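Local coordinates for protein beta-hexosaminidase (Neisseria gonorrhoeae, PDB 6JTJ) that probably cleaves terminal beta-1,4-linked N-acetylglucosamine from peptidoglycan fragments as part of cell-wall recycling, at residues V104-G109 / E116-L121; G144-V149 / A376-L381; T152-C157 / G203-C208. One frame throughout, in Å; residues are numbered along the deposited sequence.

Overall arrangement
The three contacts are neighbours, with centres 11 to 14 Å apart, and each touches or shares elements with the others. Contact 1 joins the end of strand 101-108, where sugar is bound, to the loop 116-121, and it mixes backbone and guanidinium hydrogen bonds with a ring pair. Contacts 2 and 3 both use helix 136-155. Contact 2, the farthest from the chain centre, is apolar packing against the C-terminal helix 369-382, with one exposed aromatic at its border. Contact 3 is wholly buried, and there glycine backbone and a methionine meet Thr152, Leu154 and Ser155. Thr119 of contact 1 bridges both others, packing on Val378 and probably bonding to Glu153.

Contact 1 (V104-G109 / E116-L121); sequences VDHEGG and EGFTRL. With NAG (2-acetamido-2-deoxy-beta-D-glucopyranose), chain I.
A first torsion of -89° sets CG of His106 beside its own backbone N and carries the imidazole toward Phe118 in loop 116-121; Arg120 instead departs anti to its N and bends at chi2 (74°), which brings its guanidinium back to Gly109. The two rings form a T-shaped pair: CE1, at the edge of His106, lies 4.1 Å from CD2 over a face of Phe118, with the planes at 74°. NE2 of the imidazole is bonded to the backbone N of Phe114, which helps to fix the rotation of the ring. Both terminal nitrogens of Arg120 grip one oxygen, NH1 at 2.8 Å and NH2 at 3.0 Å from Gly109 O, which sits in the guanidinium plane. Next to this, the amide N of Gly109 bonds to Leu121 O at 2.9 Å, and Leu121 CB packs 3.7 Å from Gly108 CA, so the backbones run close together. On the sugar side, Asp105 receives two hydroxyls of the bound N-acetylglucosamine, O4 at 2.8 Å from OD1 and O6 at 2.7 Å from OD2. Arg113 pairs with OD2 as well, while Glu107 forms salt bridges to Lys210 and Arg180. Glu107 and Gly108 make a classic beta bulge opposite Val111. The loop thus lies between strand 101-108 and two helices, with Phe118 on helix 136-155 and Leu121 on helix 369-382.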
# COMPACT_ATOMS: atom_id res chain seq x y z
N VAL C 104 0.01 18.50 3.67
CA VAL C 104 -0.34 17.26 4.38
C VAL C 104 -1.17 16.36 3.45
O VAL C 104 -1.78 16.83 2.49
CB VAL C 104 -1.14 17.56 5.66
CG1 VAL C 104 -2.55 18.05 5.34
CG2 VAL C 104 -1.20 16.36 6.58
N ASP C 105 -1.15 15.06 3.72
CA ASP C 105 -1.99 14.09 3.04
C ASP C 105 -3.33 13.93 3.75
O ASP C 105 -3.47 13.08 4.63
CB ASP C 105 -1.28 12.72 2.97
CG ASP C 105 0.00 12.74 2.14
OD1 ASP C 105 -0.10 13.07 0.95
OD2 ASP C 105 1.08 12.39 2.67
N HIS C 106 -4.30 14.77 3.38
CA HIS C 106 -5.70 14.55 3.75
C HIS C 106 -6.48 14.22 2.50
O HIS C 106 -6.88 15.11 1.76
CB HIS C 106 -6.33 15.75 4.46
CG HIS C 106 -6.15 15.74 5.94
ND1 HIS C 106 -7.05 16.33 6.80
CD2 HIS C 106 -5.18 15.21 6.72
CE1 HIS C 106 -6.65 16.15 8.05
NE2 HIS C 106 -5.51 15.48 8.03
N GLU C 107 -6.66 12.92 2.27
CA GLU C 107 -7.49 12.44 1.18
C GLU C 107 -8.87 12.10 1.70
O GLU C 107 -9.87 12.44 1.08
CB GLU C 107 -6.89 11.18 0.57
CG GLU C 107 -5.59 11.39 -0.17
CD GLU C 107 -4.94 10.09 -0.62
OE1 GLU C 107 -5.65 9.07 -0.77
OE2 GLU C 107 -3.72 10.09 -0.82
N GLY C 108 -8.90 11.37 2.81
CA GLY C 108 -10.11 10.77 3.30
C GLY C 108 -9.94 9.28 3.60
O GLY C 108 -9.04 8.63 3.08
N GLY C 109 -10.83 8.75 4.43
CA GLY C 109 -10.81 7.33 4.74
C GLY C 109 -9.51 7.01 5.44
O GLY C 109 -9.18 7.63 6.44
N GLU C 116 -8.08 13.81 15.65
CA GLU C 116 -8.75 14.45 16.79
C GLU C 116 -8.99 15.93 16.54
O GLU C 116 -8.07 16.67 16.24
CB GLU C 116 -7.94 14.26 18.07
CG GLU C 116 -8.68 14.73 19.33
CD GLU C 116 -7.80 14.84 20.56
OE1 GLU C 116 -8.32 14.72 21.70
OE2 GLU C 116 -6.59 15.09 20.40
N GLY C 117 -10.25 16.35 16.66
CA GLY C 117 -10.62 17.74 16.44
C GLY C 117 -10.98 18.06 15.00
O GLY C 117 -11.39 19.18 14.71
N PHE C 118 -10.87 17.07 14.11
CA PHE C 118 -11.22 17.24 12.70
C PHE C 118 -12.45 16.42 12.41
O PHE C 118 -12.69 15.40 13.05
CB PHE C 118 -10.05 16.77 11.79
CG PHE C 118 -8.93 17.76 11.68
CD1 PHE C 118 -7.98 17.87 12.67
CD2 PHE C 118 -8.84 18.59 10.56
CE1 PHE C 118 -6.96 18.80 12.57
CE2 PHE C 118 -7.81 19.52 10.45
CZ PHE C 118 -6.88 19.63 11.46
N THR C 119 -13.23 16.83 11.42
CA THR C 119 -14.26 15.97 10.87
C THR C 119 -13.58 14.77 10.23
O THR C 119 -12.60 14.93 9.51
CB THR C 119 -15.05 16.67 9.78
OG1 THR C 119 -15.59 17.86 10.33
CG2 THR C 119 -16.19 15.82 9.26
N ARG C 120 -14.09 13.56 10.50
CA ARG C 120 -13.59 12.35 9.86
C ARG C 120 -14.06 12.33 8.42
O ARG C 120 -15.23 12.45 8.14
CB ARG C 120 -14.06 11.10 10.61
CG ARG C 120 -13.32 9.84 10.21
CD ARG C 120 -11.92 9.81 10.80
NE ARG C 120 -11.24 8.54 10.50
CZ ARG C 120 -10.60 8.25 9.38
NH1 ARG C 120 -10.50 9.13 8.39
NH2 ARG C 120 -10.04 7.04 9.24
N LEU C 121 -13.12 12.18 7.49
CA LEU C 121 -13.43 12.26 6.07
C LEU C 121 -13.69 10.87 5.49
O LEU C 121 -13.02 9.91 5.86
CB LEU C 121 -12.27 12.91 5.32
CG LEU C 121 -11.91 14.33 5.75
CD1 LEU C 121 -10.52 14.68 5.26
CD2 LEU C 121 -12.93 15.33 5.26
C1 NAG I . 3.44 8.47 -1.52
C2 NAG I . 1.93 8.22 -1.65
C3 NAG I . 1.21 9.50 -2.00
C4 NAG I . 1.60 10.62 -1.04
C5 NAG I . 3.10 10.87 -1.06
C6 NAG I . 3.51 11.86 0.03
C7 NAG I . 0.74 6.23 -2.61
C8 NAG I . 0.07 6.08 -1.31
N2 NAG I . 1.61 7.26 -2.67
O1 NAG I . 4.04 7.46 -0.74
O3 NAG I . -0.18 9.26 -1.98
O4 NAG I . 0.92 11.82 -1.32
O5 NAG I . 3.76 9.65 -0.80
O6 NAG I . 3.26 11.38 1.35
O7 NAG I . 0.53 5.43 -3.53

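Contact 2 (G144-V149 / A376-L381); sequences GQVGRV and AFVAGL
Val378 is the main bump of this interface, and its CG2 methyl drops into a shallow hollow on helix 136-155 bordered by Gln145, Val146 and Val149. Within it the methyl lies 3.7 Å from the backbone Gln145 O and equally 3.7 Å from Val149 CG2, which it meets tip to tip. With CG1 anti to the backbone N (chi1 170°), CG2 is left anti to the carbonyl carbon, and this is the methyl that enters the hollow. Val146 returns the fit: its CG2 projects between two side chains one turn apart on the opposing helix, 4.0 Å from Val378 CG2 and 4.0 Å from Leu381 CD1. At the border, Phe377 swings its ring past Gln145, and CD2 comes to 4.0 Å from Gln145 CB, an oblique touch that uses the aliphatic root of the glutamine. Leu381 CG rests against one face of that same ring, off toward its rim, and so helps to hold it in place. Pro122 and Thr119 pack on Val378 too, so a loop as well as the helix borders the bump. The segment axes approach to 9.4 Å and cross at -109°, a steep angle that confines the contact to a single cluster. This is a crossed helix pair, in which helix 369-382, the last modelled helix, packs across helix 136-155 of the TIM-barrel-type family 3 domain.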
# COMPACT_ATOMS: atom_id res chain seq x y z
N GLY C 144 -18.18 18.33 -3.41
CA GLY C 144 -17.92 19.75 -3.10
C GLY C 144 -17.90 20.03 -1.62
O GLY C 144 -17.03 20.76 -1.11
N GLN C 145 -18.82 19.43 -0.90
CA GLN C 145 -18.87 19.57 0.56
C GLN C 145 -17.70 18.90 1.26
O GLN C 145 -17.12 19.46 2.19
CB GLN C 145 -20.18 18.98 1.13
CG GLN C 145 -21.46 19.74 0.70
CD GLN C 145 -21.41 21.25 1.04
OE1 GLN C 145 -21.27 21.66 2.19
NE2 GLN C 145 -21.44 22.08 -0.01
N VAL C 146 -17.32 17.72 0.79
CA VAL C 146 -16.13 17.06 1.34
C VAL C 146 -14.90 17.94 1.14
O VAL C 146 -14.16 18.18 2.08
CB VAL C 146 -15.91 15.66 0.72
CG1 VAL C 146 -14.56 15.10 1.13
CG2 VAL C 146 -17.02 14.71 1.16
N GLY C 147 -14.72 18.45 -0.07
CA GLY C 147 -13.57 19.34 -0.36
C GLY C 147 -13.54 20.57 0.51
O GLY C 147 -12.50 20.95 1.06
N ARG C 148 -14.70 21.18 0.68
CA ARG C 148 -14.82 22.37 1.51
C ARG C 148 -14.45 22.11 2.96
O ARG C 148 -13.70 22.88 3.58
CB ARG C 148 -16.25 22.92 1.42
CG ARG C 148 -16.42 24.28 2.09
CD ARG C 148 -17.86 24.75 2.16
NE ARG C 148 -17.93 25.97 2.99
CZ ARG C 148 -19.04 26.47 3.54
NH1 ARG C 148 -20.21 25.86 3.35
NH2 ARG C 148 -18.97 27.58 4.29
N VAL C 149 -15.00 21.05 3.53
CA VAL C 149 -14.71 20.73 4.92
C VAL C 149 -13.26 20.37 5.10
O VAL C 149 -12.58 20.86 6.00
CB VAL C 149 -15.61 19.57 5.40
CG1 VAL C 149 -15.17 19.06 6.76
CG2 VAL C 149 -17.06 20.03 5.45
N ALA C 376 -21.26 18.23 9.51
CA ALA C 376 -22.10 17.11 9.93
C ALA C 376 -22.46 16.19 8.76
O ALA C 376 -22.52 14.96 8.91
CB ALA C 376 -23.36 17.62 10.63
N PHE C 377 -22.72 16.78 7.59
CA PHE C 377 -22.99 15.96 6.40
C PHE C 377 -21.78 15.07 6.05
O PHE C 377 -21.93 13.88 5.73
CB PHE C 377 -23.32 16.86 5.21
CG PHE C 377 -23.40 16.12 3.89
CD1 PHE C 377 -24.51 15.36 3.56
CD2 PHE C 377 -22.35 16.17 2.98
CE1 PHE C 377 -24.58 14.69 2.35
CE2 PHE C 377 -22.41 15.49 1.76
CZ PHE C 377 -23.53 14.75 1.44
N VAL C 378 -20.59 15.65 6.08
CA VAL C 378 -19.37 14.92 5.70
C VAL C 378 -19.09 13.84 6.76
O VAL C 378 -18.81 12.70 6.42
CB VAL C 378 -18.18 15.89 5.52
CG1 VAL C 378 -16.87 15.15 5.38
CG2 VAL C 378 -18.42 16.77 4.29
N ALA C 379 -19.22 14.20 8.03
CA ALA C 379 -19.11 13.22 9.12
C ALA C 379 -20.02 12.02 8.87
O ALA C 379 -19.66 10.89 9.19
CB ALA C 379 -19.44 13.87 10.46
N GLY C 380 -21.21 12.28 8.35
CA GLY C 380 -22.20 11.24 8.12
C GLY C 380 -21.79 10.30 7.01
O GLY C 380 -22.11 9.11 7.06
N LEU C 381 -21.12 10.82 5.99
CA LEU C 381 -20.61 9.98 4.93
C LEU C 381 -19.53 9.05 5.47
O LEU C 381 -19.42 7.92 5.05
CB LEU C 381 -20.03 10.81 3.79
CG LEU C 381 -21.00 11.69 3.00
CD1 LEU C 381 -20.24 12.42 1.92
CD2 LEU C 381 -22.13 10.87 2.39

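Contact 3 (T152-C157 / G203-C208); sequences TELSAC and GGMKSC
The planar groups between Ser155 and Gly203 are peptide units rather than rings: the oxygen of the Gly203 carbonyl meets the Ser155 hydroxyl, and the Gly203 CA that leads into that unit abuts Thr152. Ser155 OG lies only 2.5 Å from Gly203 O. That separation is short and the bond doubtful, because Ala151 O, one turn back, is also within reach of this one proton; Asn355 ND2 bonds to the same OG. Nearby, Thr152 OG1, which is bonded to Arg148 O, sits 3.3 Å from Gly203 CA. With no side chain at Gly203, the backbones approach until CA of Thr152 and CA of Gly203 are 4.1 Å apart. Gly204, with positive phi, is the C-prime residue of the Schellman motif that ends helix 186-202, and the chain turns there toward strand 208-212. Met205 then extends its side chain toward Leu154 and Ser155 of helix 136-155, its torsions beyond CG near 180° (chi2 -169°, chi3 165°). Its methyl CE presses on Leu154 CB at 3.5 Å, tighter than usual van der Waals contact, and comes within 3.7 Å of Ser155 OG. The two apolar side chains, Leu154 and Met205, cross at about a right angle. The chemistry implies that the buried Gly203 O may be satisfied by the Ser155 hydroxyl, if the proton is not given to Ala151 O, while the Met205 methyl packs beside this polar group, against Leu154.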
# COMPACT_ATOMS: atom_id res chain seq x y z
N THR C 152 -11.07 23.63 4.62
CA THR C 152 -11.31 24.69 5.59
C THR C 152 -10.72 24.35 6.95
O THR C 152 -10.07 25.18 7.57
CB THR C 152 -12.81 25.02 5.73
OG1 THR C 152 -13.36 25.36 4.45
CG2 THR C 152 -13.00 26.21 6.68
N GLU C 153 -10.92 23.13 7.42
CA GLU C 153 -10.42 22.75 8.73
C GLU C 153 -8.91 22.80 8.75
O GLU C 153 -8.31 23.15 9.78
CB GLU C 153 -10.94 21.37 9.13
CG GLU C 153 -12.45 21.36 9.35
CD GLU C 153 -13.00 20.02 9.82
OE1 GLU C 153 -12.26 19.03 9.93
OE2 GLU C 153 -14.21 19.94 10.07
N LEU C 154 -8.27 22.44 7.63
CA LEU C 154 -6.82 22.49 7.57
C LEU C 154 -6.33 23.92 7.46
O LEU C 154 -5.33 24.29 8.08
CB LEU C 154 -6.28 21.67 6.40
CG LEU C 154 -6.35 20.15 6.51
CD1 LEU C 154 -6.04 19.55 5.15
CD2 LEU C 154 -5.38 19.64 7.56
N SER C 155 -7.05 24.73 6.69
CA SER C 155 -6.70 26.13 6.52
C SER C 155 -6.69 26.88 7.86
O SER C 155 -5.84 27.72 8.10
CB SER C 155 -7.65 26.81 5.55
OG SER C 155 -7.56 26.24 4.26
N ALA C 156 -7.62 26.52 8.75
CA ALA C 156 -7.68 27.09 10.09
C ALA C 156 -6.43 26.83 10.90
O ALA C 156 -6.19 27.54 11.88
CB ALA C 156 -8.87 26.55 10.84
N CYS C 157 -5.68 25.80 10.54
CA CYS C 157 -4.52 25.43 11.31
C CYS C 157 -3.25 25.91 10.67
O CYS C 157 -2.18 25.61 11.16
CB CYS C 157 -4.50 23.93 11.50
SG CYS C 157 -5.93 23.31 12.42
N GLY C 203 -12.38 26.33 0.57
CA GLY C 203 -11.64 26.24 1.81
C GLY C 203 -10.26 26.84 1.77
O GLY C 203 -9.48 26.68 2.71
N GLY C 204 -9.92 27.52 0.67
CA GLY C 204 -8.66 28.23 0.55
C GLY C 204 -7.56 27.50 -0.21
O GLY C 204 -6.45 28.04 -0.33
N MET C 205 -7.83 26.30 -0.72
CA MET C 205 -6.75 25.42 -1.21
C MET C 205 -6.84 25.08 -2.69
O MET C 205 -7.92 24.92 -3.23
CB MET C 205 -6.75 24.12 -0.41
CG MET C 205 -6.49 24.28 1.08
SD MET C 205 -6.19 22.70 1.91
CE MET C 205 -5.48 23.30 3.46
N LYS C 206 -5.67 24.89 -3.29
CA LYS C 206 -5.54 24.27 -4.59
C LYS C 206 -5.53 22.73 -4.48
O LYS C 206 -5.62 22.19 -3.39
CB LYS C 206 -4.25 24.74 -5.26
CG LYS C 206 -4.14 26.26 -5.40
CD LYS C 206 -5.30 26.82 -6.20
CE LYS C 206 -5.01 28.24 -6.63
NZ LYS C 206 -4.66 29.10 -5.46
N SER C 207 -5.40 22.05 -5.62
CA SER C 207 -5.41 20.59 -5.67
C SER C 207 -4.09 20.00 -6.18
O SER C 207 -3.29 20.68 -6.83
CB SER C 207 -6.51 20.12 -6.60
OG SER C 207 -6.18 20.49 -7.94
N CYS C 208 -3.86 18.73 -5.83
CA CYS C 208 -2.69 17.99 -6.28
C CYS C 208 -3.13 16.61 -6.73
O CYS C 208 -3.52 15.79 -5.88
CB CYS C 208 -1.65 17.87 -5.15
SG CYS C 208 -0.22 16.88 -5.60